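PDB 2QEN: walker-Type ATPase from Pyrococcus abyssi, which binds ADP and magnesium in a P-loop ATPase domain and probably uses ATP, though its cellular role is unknown. Local coordinates for residues E119-D122 and L123-L127. The protein carries 1 engineered substitution. Numbering follows the deposited sequence.
Sequences ELND and LGEEL
N121 and E125, one helical turn apart, meet through a shared water rather than directly. The amide ND2 of N121 stops 3.8 Å from the carboxylate OE2 of E125. The water spans this gap, accepting from ND2 and donating to OE2, 2.9 Å from each. Amide and carboxylate planes stand almost perpendicular, 86° apart. N121 reaches the water because its CG lies anti to the backbone N (chi1 -175°), while E125 runs extended beyond CG, its CB resting 3.3 Å from the carbonyl O of D122. The nearby carboxylate of D122 brings a like charge, OD1 lying 4.2 Å from OE2 of E125, which may raise the proton affinity of both acids on this exposed side. Around the helix, L120 and L123 touch loosely through their CD2 methyls, 4.4 Å apart.

The frame carrying these side chains is regular alpha-helix: L123 N, G124 N and E125 N donate to the carbonyl O atoms of E119, L120 and N121, four residues earlier, the G124-L120 bond measuring 2.9 Å between N and O. E125 N adds a weak bond to O of D122. This is the C-terminal part of helix 113-127, which precedes strand 130-135 in the parallel sheet of the P-loop NTPase core, away from the nucleotide site. Amphipathic character follows from the spacing: L120 and L123 both cover F130 of that strand, L120 also reaching V132 of the same strand and L165 of the neighbouring strand 165-171, whereas D122, E125 and E126 lie on exposed positions.

Farther out, N121 OD1 takes a weak hydrogen bond from the backbone N of N164, consistent with the amide orientation that presents ND2 to the water. E119 OE1 accepts from the backbone N of F103, and E126 OE2 is hydrogen-bonded to OG of S98.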
loop_
_atom_site.group_PDB
_atom_site.type_symbol
_atom_site.label_atom_id
_atom_site.label_comp_id
_atom_site.label_asym_id
_atom_site.label_seq_id
_atom_site.Cartn_x
_atom_site.Cartn_y
_atom_site.Cartn_z
ATOM N N GLU A 119 -26.597 5.166 -1.226
ATOM C CA GLU A 119 -26.682 6.142 -0.137
ATOM C C GLU A 119 -25.440 7.049 -0.009
ATOM O O GLU A 119 -25.566 8.245 0.243
ATOM C CB GLU A 119 -26.980 5.446 1.194
ATOM C CG GLU A 119 -28.395 4.893 1.307
ATOM C CD GLU A 119 -28.653 4.163 2.628
ATOM O OE1 GLU A 119 -28.239 4.679 3.695
ATOM O OE2 GLU A 119 -29.285 3.073 2.597
ATOM N N LEU A 120 -24.250 6.482 -0.202
ATOM C CA LEU A 120 -23.000 7.256 -0.160
ATOM C C LEU A 120 -22.872 8.227 -1.332
ATOM O O LEU A 120 -22.328 9.316 -1.168
ATOM C CB LEU A 120 -21.776 6.336 -0.119
ATOM C CG LEU A 120 -21.572 5.513 1.150
ATOM C CD1 LEU A 120 -20.330 4.626 0.992
ATOM C CD2 LEU A 120 -21.465 6.410 2.381
ATOM N N ASN A 121 -23.371 7.821 -2.503
ATOM C CA ASN A 121 -23.475 8.694 -3.669
ATOM C C ASN A 121 -24.478 9.849 -3.453
ATOM O O ASN A 121 -24.228 10.972 -3.893
ATOM C CB ASN A 121 -23.849 7.886 -4.921
ATOM C CG ASN A 121 -23.849 8.737 -6.188
ATOM O OD1 ASN A 121 -22.793 9.109 -6.694
ATOM N ND2 ASN A 121 -25.034 9.046 -6.706
ATOM N N ASP A 122 -25.605 9.559 -2.791
ATOM C CA ASP A 122 -26.592 10.588 -2.375
ATOM C C ASP A 122 -25.931 11.625 -1.467
ATOM O O ASP A 122 -26.213 12.820 -1.553
ATOM C CB ASP A 122 -27.764 9.955 -1.605
ATOM C CG ASP A 122 -28.683 9.121 -2.485
ATOM O OD1 ASP A 122 -28.547 9.160 -3.733
ATOM O OD2 ASP A 122 -29.554 8.419 -1.921
ATOM N N LEU A 123 -25.042 11.147 -0.596
ATOM C CA LEU A 123 -24.275 12.010 0.288
ATOM C C LEU A 123 -23.281 12.853 -0.537
ATOM O O LEU A 123 -23.120 14.063 -0.298
ATOM C CB LEU A 123 -23.581 11.152 1.353
ATOM C CG LEU A 123 -22.645 11.732 2.417
ATOM C CD1 LEU A 123 -23.329 12.861 3.167
ATOM C CD2 LEU A 123 -22.209 10.623 3.384
ATOM N N GLY A 124 -22.664 12.206 -1.532
ATOM C CA GLY A 124 -21.785 12.865 -2.489
ATOM C C GLY A 124 -22.458 14.001 -3.238
ATOM O O GLY A 124 -21.825 15.015 -3.530
ATOM N N GLU A 125 -23.742 13.824 -3.546
ATOM C CA GLU A 125 -24.540 14.830 -4.248
ATOM C C GLU A 125 -24.634 16.138 -3.488
ATOM O O GLU A 125 -24.663 17.206 -4.098
ATOM C CB GLU A 125 -25.956 14.318 -4.511
ATOM C CG GLU A 125 -26.105 13.590 -5.821
ATOM C CD GLU A 125 -27.469 12.930 -5.988
ATOM O OE1 GLU A 125 -28.469 13.396 -5.388
ATOM O OE2 GLU A 125 -27.530 11.935 -6.739
ATOM N N GLU A 126 -24.717 16.046 -2.164
ATOM C CA GLU A 126 -24.777 17.228 -1.328
ATOM C C GLU A 126 -23.399 17.877 -1.205
ATOM O O GLU A 126 -23.271 19.105 -1.325
ATOM C CB GLU A 126 -25.338 16.901 0.054
ATOM C CG GLU A 126 -25.399 18.133 0.947
ATOM C CD GLU A 126 -26.104 17.909 2.269
ATOM O OE1 GLU A 126 -26.749 16.848 2.444
ATOM O OE2 GLU A 126 -26.015 18.810 3.132
ATOM N N LEU A 127 -22.385 17.046 -0.980
ATOM C CA LEU A 127 -21.021 17.502 -0.743
ATOM C C LEU A 127 -20.303 17.929 -2.021
ATOM O O LEU A 127 -19.392 18.765 -1.983
ATOM C CB LEU A 127 -20.207 16.393 -0.053
ATOM C CG LEU A 127 -20.591 16.004 1.377
ATOM C CD1 LEU A 127 -20.248 14.548 1.662
ATOM C CD2 LEU A 127 -19.890 16.909 2.346
HETATM O O HOH W 1 -25.463 11.237 -8.593
#